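Local structure of putidaredoxin reductase (1Q1R) at residues A[21-26]-A[30-35]; A[76-81]-A[93-98]; A[84-89]-A[277-282]. The protein is an FAD-containing oxidoreductase of the cytochrome P450cam monooxygenase system, where it probably passes electrons from NADH to the iron-sulfur protein putidaredoxin. One frame throughout, in Å; residues are numbered along the deposited sequence.

Contact 1 (A[21-26]-A[30-35]); sequences FGLRAS and GNIRLV
The carbonyl oxygen of Gly30 is gripped by both terminal nitrogens of Arg24. Arg24 NH1 makes the firm bond, 2.7 Å from Gly30 O with an N-H...O angle of 150°, and the oxygen lies at the edge of the guanidinium, close to its plane. Arg24 NH2 adds a weak second bond to Gly30 O at 3.1 Å. One face of the same flat group rests on Ile32: CD1 of Ile32 sits 3.5 Å above the guanidinium plane, displaced toward its rim, and Ile32 CG1 approaches Arg24 NH2 to 3.6 Å. The arginine reaches this place by a fold in its own chain. CG leaves anti to the backbone N (chi1 -166°), and bends at chi2 and chi3 then swing the guanidinium over to Gly30 and Ile32. The side chains of Arg24 and Ile32 run antiparallel, overlapping where they pass. Nearer the helix axis the contact turns purely apolar, with Leu23 CB 4.0 Å from Ile32 CD1. Helix 14-25 and strand 31-35 belong to the beta-alpha-beta unit that starts at strand 6-10, the Rossmann-type opening of the FAD-binding part of a glutathione reductase fold; the helix runs antiparallel to the strand, at 169°, with the segment axes 9.8 Å apart. The grip on Gly30 O spans the short connection between them. Further backbone carbonyls complete the setting of the guanidinium: Trp28 O takes a bond from NH1, Gln73 O from NE and Asn74 O from NH2, which ties the helix end to the approach to strand 75-78 as well. A leucine in place of Arg24 would probably leave Gly30 O and the other carbonyls without these N-H donors and take the flat group off Ile32 CD1.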
loop_
_atom_site.group_PDB
_atom_site.type_symbol
_atom_site.label_atom_id
_atom_site.label_comp_id
_atom_site.label_asym_id
_atom_site.label_seq_id
_atom_site.Cartn_x
_atom_site.Cartn_y
_atom_site.Cartn_z
ATOM N N PHE A 21 2.970 19.635 -2.190
ATOM C CA PHE A 21 3.345 20.129 -3.509
ATOM C C PHE A 21 2.147 20.344 -4.424
ATOM O O PHE A 21 2.168 21.232 -5.275
ATOM C CB PHE A 21 4.359 19.194 -4.173
ATOM C CG PHE A 21 5.742 19.298 -3.592
ATOM C CD1 PHE A 21 6.101 18.552 -2.476
ATOM C CD2 PHE A 21 6.666 20.188 -4.126
ATOM C CE1 PHE A 21 7.359 18.692 -1.901
ATOM C CE2 PHE A 21 7.926 20.336 -3.559
ATOM C CZ PHE A 21 8.274 19.588 -2.444
ATOM N N GLY A 22 1.106 19.537 -4.250
ATOM C CA GLY A 22 -0.081 19.691 -5.071
ATOM C C GLY A 22 -0.713 21.032 -4.754
ATOM O O GLY A 22 -1.145 21.767 -5.644
ATOM N N LEU A 23 -0.753 21.345 -3.466
ATOM C CA LEU A 23 -1.310 22.593 -2.970
ATOM C C LEU A 23 -0.616 23.781 -3.629
ATOM O O LEU A 23 -1.264 24.655 -4.202
ATOM C CB LEU A 23 -1.124 22.654 -1.455
ATOM C CG LEU A 23 -2.321 22.941 -0.550
ATOM C CD1 LEU A 23 -3.580 22.300 -1.093
ATOM C CD2 LEU A 23 -2.006 22.417 0.843
ATOM N N ARG A 24 0.711 23.802 -3.556
ATOM C CA ARG A 24 1.489 24.888 -4.135
ATOM C C ARG A 24 1.430 24.890 -5.660
ATOM O O ARG A 24 1.771 25.884 -6.302
ATOM C CB ARG A 24 2.948 24.792 -3.680
ATOM C CG ARG A 24 3.746 26.051 -3.944
ATOM C CD ARG A 24 3.247 27.195 -3.074
ATOM N NE ARG A 24 3.752 27.107 -1.708
ATOM C CZ ARG A 24 3.276 27.812 -0.686
ATOM N NH1 ARG A 24 2.272 28.657 -0.870
ATOM N NH2 ARG A 24 3.819 27.688 0.516
ATOM N N ALA A 25 0.996 23.776 -6.238
ATOM C CA ALA A 25 0.898 23.664 -7.687
ATOM C C ALA A 25 -0.454 24.166 -8.183
ATOM O O ALA A 25 -0.577 24.622 -9.321
ATOM C CB ALA A 25 1.103 22.216 -8.112
ATOM N N SER A 26 -1.463 24.082 -7.322
ATOM C CA SER A 26 -2.807 24.521 -7.672
ATOM C C SER A 26 -3.064 25.991 -7.348
ATOM O O SER A 26 -4.203 26.453 -7.409
ATOM C CB SER A 26 -3.843 23.647 -6.964
ATOM O OG SER A 26 -3.776 22.312 -7.433
ATOM N N GLY A 30 -0.799 30.596 0.741
ATOM C CA GLY A 30 -0.528 30.566 2.166
ATOM C C GLY A 30 0.700 29.752 2.527
ATOM O O GLY A 30 1.449 29.314 1.655
ATOM N N ASN A 31 0.905 29.550 3.824
ATOM C CA ASN A 31 2.042 28.781 4.309
ATOM C C ASN A 31 1.701 27.301 4.413
ATOM O O ASN A 31 0.584 26.931 4.783
ATOM C CB ASN A 31 2.482 29.302 5.675
ATOM C CG ASN A 31 3.040 30.705 5.605
ATOM O OD1 ASN A 31 4.156 30.918 5.127
ATOM N ND2 ASN A 31 2.261 31.675 6.065
ATOM N N ILE A 32 2.674 26.460 4.082
ATOM C CA ILE A 32 2.493 25.015 4.132
ATOM C C ILE A 32 3.546 24.397 5.044
ATOM O O ILE A 32 4.744 24.562 4.827
ATOM C CB ILE A 32 2.631 24.393 2.727
ATOM C CG1 ILE A 32 1.657 25.076 1.761
ATOM C CG2 ILE A 32 2.365 22.890 2.792
ATOM C CD1 ILE A 32 1.819 24.651 0.318
ATOM N N ARG A 33 3.094 23.687 6.069
ATOM C CA ARG A 33 4.015 23.045 6.993
ATOM C C ARG A 33 3.861 21.534 6.994
ATOM O O ARG A 33 2.789 21.014 7.292
ATOM C CB ARG A 33 3.808 23.565 8.420
ATOM C CG ARG A 33 4.922 24.475 8.910
ATOM C CD ARG A 33 5.070 24.395 10.424
ATOM N NE ARG A 33 6.319 24.999 10.887
ATOM C CZ ARG A 33 6.552 26.307 10.923
ATOM N NH1 ARG A 33 5.616 27.161 10.524
ATOM N NH2 ARG A 33 7.722 26.763 11.353
ATOM N N LEU A 34 4.940 20.839 6.646
ATOM C CA LEU A 34 4.955 19.385 6.642
ATOM C C LEU A 34 5.631 18.976 7.935
ATOM O O LEU A 34 6.745 19.408 8.210
ATOM C CB LEU A 34 5.770 18.847 5.466
ATOM C CG LEU A 34 5.062 18.503 4.156
ATOM C CD1 LEU A 34 6.103 18.120 3.127
ATOM C CD2 LEU A 34 4.076 17.352 4.372
ATOM N N VAL A 35 4.958 18.159 8.733
ATOM C CA VAL A 35 5.525 17.712 9.995
ATOM C C VAL A 35 5.456 16.196 10.074
ATOM O O VAL A 35 4.383 15.613 9.948
ATOM C CB VAL A 35 4.757 18.317 11.188
ATOM C CG1 VAL A 35 5.434 17.923 12.496
ATOM C CG2 VAL A 35 4.694 19.834 11.049
#

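Contact 2 (A[76-81]-A[93-98])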
loop_
_atom_site.group_PDB
_atom_site.type_symbol
_atom_site.label_atom_id
_atom_site.label_comp_id
_atom_site.label_asym_id
_atom_site.label_seq_id
_atom_site.Cartn_x
_atom_site.Cartn_y
_atom_site.Cartn_z
ATOM N N GLN A 76 7.665 24.221 4.195
ATOM C CA GLN A 76 8.464 23.989 5.389
ATOM C C GLN A 76 8.381 22.531 5.818
ATOM O O GLN A 76 7.301 22.015 6.102
ATOM C CB GLN A 76 7.986 24.902 6.519
ATOM C CG GLN A 76 7.926 26.371 6.120
ATOM C CD GLN A 76 7.363 27.248 7.218
ATOM O OE1 GLN A 76 7.950 27.367 8.296
ATOM N NE2 GLN A 76 6.217 27.868 6.953
ATOM N N LEU A 77 9.532 21.870 5.853
ATOM C CA LEU A 77 9.599 20.470 6.242
ATOM C C LEU A 77 10.169 20.371 7.650
ATOM O O LEU A 77 11.287 20.811 7.914
ATOM C CB LEU A 77 10.476 19.700 5.249
ATOM C CG LEU A 77 10.661 18.193 5.437
ATOM C CD1 LEU A 77 9.315 17.489 5.417
ATOM C CD2 LEU A 77 11.560 17.664 4.328
ATOM N N LEU A 78 9.386 19.799 8.556
ATOM C CA LEU A 78 9.805 19.650 9.943
ATOM C C LEU A 78 9.857 18.163 10.282
ATOM O O LEU A 78 8.867 17.584 10.730
ATOM C CB LEU A 78 8.807 20.365 10.860
ATOM C CG LEU A 78 9.335 21.023 12.137
ATOM C CD1 LEU A 78 8.155 21.537 12.952
ATOM C CD2 LEU A 78 10.153 20.035 12.952
ATOM N N GLY A 79 11.019 17.553 10.063
ATOM C CA GLY A 79 11.181 16.134 10.333
ATOM C C GLY A 79 11.563 15.804 11.761
ATOM O O GLY A 79 11.790 16.698 12.575
ATOM N N GLY A 80 11.630 14.509 12.063
ATOM C CA GLY A 80 11.983 14.057 13.397
ATOM C C GLY A 80 11.102 14.659 14.474
ATOM O O GLY A 80 11.507 14.770 15.628
ATOM N N THR A 81 9.884 15.034 14.099
ATOM C CA THR A 81 8.963 15.652 15.041
ATOM C C THR A 81 7.620 14.944 15.090
ATOM O O THR A 81 6.931 14.822 14.078
ATOM C CB THR A 81 8.734 17.121 14.681
ATOM O OG1 THR A 81 10.001 17.775 14.578
ATOM C CG2 THR A 81 7.903 17.815 15.749
ATOM N N VAL A 93 -1.776 22.104 16.620
ATOM C CA VAL A 93 -1.313 20.733 16.742
ATOM C C VAL A 93 -0.182 20.819 17.760
ATOM O O VAL A 93 0.649 21.726 17.693
ATOM C CB VAL A 93 -0.779 20.172 15.398
ATOM C CG1 VAL A 93 -1.939 19.923 14.441
ATOM C CG2 VAL A 93 0.216 21.141 14.781
ATOM N N ILE A 94 -0.166 19.894 18.713
ATOM C CA ILE A 94 0.863 19.898 19.743
ATOM C C ILE A 94 1.980 18.916 19.429
ATOM O O ILE A 94 1.729 17.742 19.160
ATOM C CB ILE A 94 0.274 19.541 21.123
ATOM C CG1 ILE A 94 -0.931 20.439 21.426
ATOM C CG2 ILE A 94 1.347 19.689 22.197
ATOM C CD1 ILE A 94 -0.641 21.922 21.356
ATOM N N LEU A 95 3.214 19.408 19.474
ATOM C CA LEU A 95 4.384 18.585 19.202
ATOM C C LEU A 95 4.867 17.950 20.498
ATOM O O LEU A 95 4.551 18.433 21.585
ATOM C CB LEU A 95 5.489 19.440 18.578
ATOM C CG LEU A 95 5.077 20.173 17.297
ATOM C CD1 LEU A 95 6.270 20.900 16.704
ATOM C CD2 LEU A 95 4.515 19.174 16.296
ATOM N N SER A 96 5.627 16.866 20.384
ATOM C CA SER A 96 6.134 16.169 21.559
ATOM C C SER A 96 6.989 17.055 22.464
ATOM O O SER A 96 7.102 16.795 23.661
ATOM C CB SER A 96 6.940 14.939 21.138
ATOM O OG SER A 96 7.993 15.296 20.264
ATOM N N ASP A 97 7.584 18.100 21.893
ATOM C CA ASP A 97 8.429 19.016 22.658
ATOM C C ASP A 97 7.594 20.075 23.375
ATOM O O ASP A 97 8.137 20.965 24.029
ATOM C CB ASP A 97 9.437 19.704 21.733
ATOM C CG ASP A 97 8.800 20.782 20.874
ATOM O OD1 ASP A 97 7.687 20.548 20.358
ATOM O OD2 ASP A 97 9.411 21.861 20.706
ATOM N N GLY A 98 6.275 19.980 23.248
ATOM C CA GLY A 98 5.401 20.943 23.893
ATOM C C GLY A 98 5.018 22.095 22.982
ATOM O O GLY A 98 4.083 22.840 23.275
#
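Thr81 presses its methyl group into the fork of Leu95, and this is the tight part of the contact: Thr81 CG2 lies 3.6 Å from Leu95 CD1 and 3.7 Å from Leu95 CD2, almost evenly between the two branches. With CG2 anti to the backbone N (chi1, measured to OG1, -54°), the methyl is the branch of the threonine that meets Leu95. Packing is slacker where Leu78 joins, its CD1 4.2 Å from Leu95 CD1. Beyond Leu95 the chain turns out to solvent through Ser96 and Asp97, whose side chains do not close on the facing segment. There a type I turn from Leu95 to Gly98 is fastened by its own backbone, Gly98 N to Leu95 O at 2.9 Å, and Gly98, the last residue of the turn, has a positive phi (94°) at backbone angles that call for glycine. Thr81 also belongs to the FAD pocket and touches the cofactor, with its side chain about 6 Å from it. Leu78 closes strand 75-78, an outermost strand of the parallel sheet, beside strand 31-35, whose Val35 also packs on Thr81. Leu95 ends strand 92-95, the middle one of the three-stranded antiparallel sheet, and leans on Val83 of strand 83-87.

Contact 3 (A[84-89]-A[277-282]); sequences TAINRD and PLIMAV
Ile279 lays its terminal methyl against the aliphatic part of Arg88, CD1 of Ile279 standing 3.9 Å from Arg88 CG. The same methyl reaches Ile86 as well, with Ile279 CD1 4.2 Å from Ile86 CG2. One carbon thus serves both partners. It can do so because CG1 of Ile279 is anti to the carbonyl carbon and CD1 continues in the extended direction (chi2 173°), which carries the tip well off its strand. The Arg88 and Ile279 side chains cross at about a right angle, so the arginine passes over the end of the isoleucine and does not run alongside it. The segments stay well apart, with Arg88 CA 8.5 Å from Leu278 CA, and the joint between them is made by side chains alone. The polar end of Arg88 is engaged elsewhere: NE forms a salt bridge with Asp276 OD1 and NH1 a bond to Ala258 O. Asp276 also accepts from the backbone N of Leu278 through OD2, which links the arginine's counter-charge to the approach to strand 279-281. The contact packs the edge strand 83-87 of the three-stranded antiparallel sheet over strand 279-281, an outermost strand of the parallel sheet, next to strand 105-108. Leu106 and Leu108 of strand 105-108 pack on Ile86 and Ile279 respectively. Met280, on the other side of its strand, packs on Ile312 and Leu316 of helix 302-316, so here the parallel sheet has the antiparallel strands over one face and this helix over the other.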
loop_
_atom_site.group_PDB
_atom_site.type_symbol
_atom_site.label_atom_id
_atom_site.label_comp_id
_atom_site.label_asym_id
_atom_site.label_seq_id
_atom_site.Cartn_x
_atom_site.Cartn_y
_atom_site.Cartn_z
ATOM N N THR A 84 1.712 15.031 18.935
ATOM C CA THR A 84 1.071 14.245 19.985
ATOM C C THR A 84 -0.411 14.522 20.209
ATOM O O THR A 84 -1.111 13.700 20.793
ATOM C CB THR A 84 1.804 14.429 21.329
ATOM O OG1 THR A 84 1.916 15.827 21.624
ATOM C CG2 THR A 84 3.196 13.816 21.267
ATOM N N ALA A 85 -0.893 15.670 19.754
ATOM C CA ALA A 85 -2.299 15.986 19.949
ATOM C C ALA A 85 -2.788 17.124 19.073
ATOM O O ALA A 85 -2.004 17.932 18.576
ATOM C CB ALA A 85 -2.559 16.318 21.421
ATOM N N ILE A 86 -4.103 17.173 18.890
ATOM C CA ILE A 86 -4.735 18.216 18.097
ATOM C C ILE A 86 -5.728 18.953 18.987
ATOM O O ILE A 86 -6.487 18.329 19.725
ATOM C CB ILE A 86 -5.527 17.634 16.903
ATOM C CG1 ILE A 86 -4.630 16.734 16.051
ATOM C CG2 ILE A 86 -6.084 18.767 16.055
ATOM C CD1 ILE A 86 -5.388 15.953 15.003
ATOM N N ASN A 87 -5.707 20.279 18.923
ATOM C CA ASN A 87 -6.632 21.096 19.693
ATOM C C ASN A 87 -7.513 21.820 18.698
ATOM O O ASN A 87 -7.199 22.920 18.246
ATOM C CB ASN A 87 -5.878 22.093 20.574
ATOM C CG ASN A 87 -5.558 21.523 21.938
ATOM O OD1 ASN A 87 -4.948 20.462 22.048
ATOM N ND2 ASN A 87 -5.978 22.223 22.990
ATOM N N ARG A 88 -8.616 21.168 18.351
ATOM C CA ARG A 88 -9.571 21.690 17.387
ATOM C C ARG A 88 -10.064 23.079 17.768
ATOM O O ARG A 88 -10.216 23.952 16.911
ATOM C CB ARG A 88 -10.740 20.711 17.274
ATOM C CG ARG A 88 -10.295 19.310 16.867
ATOM C CD ARG A 88 -11.377 18.280 17.116
ATOM N NE ARG A 88 -12.632 18.641 16.466
ATOM C CZ ARG A 88 -13.755 17.946 16.592
ATOM N NH1 ARG A 88 -13.777 16.851 17.340
ATOM N NH2 ARG A 88 -14.858 18.348 15.974
ATOM N N ASP A 89 -10.297 23.276 19.060
ATOM C CA ASP A 89 -10.769 24.551 19.578
ATOM C C ASP A 89 -9.843 25.715 19.207
ATOM O O ASP A 89 -10.267 26.651 18.529
ATOM C CB ASP A 89 -10.936 24.448 21.096
ATOM C CG ASP A 89 -9.684 23.946 21.790
ATOM O OD1 ASP A 89 -8.940 23.144 21.186
ATOM O OD2 ASP A 89 -9.450 24.343 22.952
ATOM N N PRO A 277 -14.641 19.932 10.089
ATOM C CA PRO A 277 -14.555 20.669 8.824
ATOM C C PRO A 277 -13.161 21.129 8.402
ATOM O O PRO A 277 -12.800 21.024 7.230
ATOM C CB PRO A 277 -15.491 21.852 9.054
ATOM C CG PRO A 277 -16.544 21.264 9.933
ATOM C CD PRO A 277 -15.726 20.476 10.928
ATOM N N LEU A 278 -12.386 21.643 9.350
ATOM C CA LEU A 278 -11.048 22.137 9.042
ATOM C C LEU A 278 -9.987 21.034 9.017
ATOM O O LEU A 278 -8.830 21.294 8.690
ATOM C CB LEU A 278 -10.633 23.224 10.048
ATOM C CG LEU A 278 -11.573 24.405 10.339
ATOM C CD1 LEU A 278 -12.036 25.054 9.042
ATOM C CD2 LEU A 278 -12.765 23.916 11.134
ATOM N N ILE A 279 -10.377 19.810 9.358
ATOM C CA ILE A 279 -9.433 18.692 9.372
ATOM C C ILE A 279 -9.768 17.629 8.328
ATOM O O ILE A 279 -10.875 17.088 8.307
ATOM C CB ILE A 279 -9.398 17.996 10.755
ATOM C CG1 ILE A 279 -9.108 19.016 11.861
ATOM C CG2 ILE A 279 -8.327 16.906 10.762
ATOM C CD1 ILE A 279 -9.228 18.442 13.264
ATOM N N MET A 280 -8.800 17.330 7.467
ATOM C CA MET A 280 -8.978 16.316 6.433
ATOM C C MET A 280 -8.020 15.149 6.685
ATOM O O MET A 280 -7.076 15.274 7.466
ATOM C CB MET A 280 -8.699 16.918 5.049
ATOM C CG MET A 280 -9.576 18.105 4.685
ATOM S SD MET A 280 -9.209 18.791 3.047
ATOM C CE MET A 280 -7.684 19.554 3.335
ATOM N N ALA A 281 -8.276 14.014 6.038
ATOM C CA ALA A 281 -7.415 12.836 6.160
ATOM C C ALA A 281 -7.097 12.374 4.739
ATOM O O ALA A 281 -7.877 12.625 3.819
ATOM C CB ALA A 281 -8.115 11.732 6.934
ATOM N N VAL A 282 -5.966 11.695 4.556
ATOM C CA VAL A 282 -5.561 11.262 3.218
ATOM C C VAL A 282 -4.562 10.103 3.250
ATOM O O VAL A 282 -3.745 10.006 4.167
ATOM C CB VAL A 282 -4.922 12.454 2.463
ATOM C CG1 VAL A 282 -3.684 12.926 3.207
ATOM C CG2 VAL A 282 -4.577 12.076 1.034
#

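How the contacts relate
All three contacts are built on the parallel sheet of the FAD-binding part. Contact 1 sets a helix beside strand 31-35, whereas contacts 2 and 3 join that sheet to the three-stranded antiparallel one. Contacts 1 and 2 meet directly, since strands 31-35 and 75-78 are neighbours: Leu34 O and Leu78 N are 2.7 Å apart, a probable hydrogen bond. Contacts 2 and 3 share the antiparallel sheet through Ile94, paired with Thr84 and Ala85. Contacts 1 and 3 are buried but lie about 7 Å apart at their nearest atoms; contact 2 is partly open. Only contact 1 has polar bonds between its own segments; the other two meet through apolar carbons.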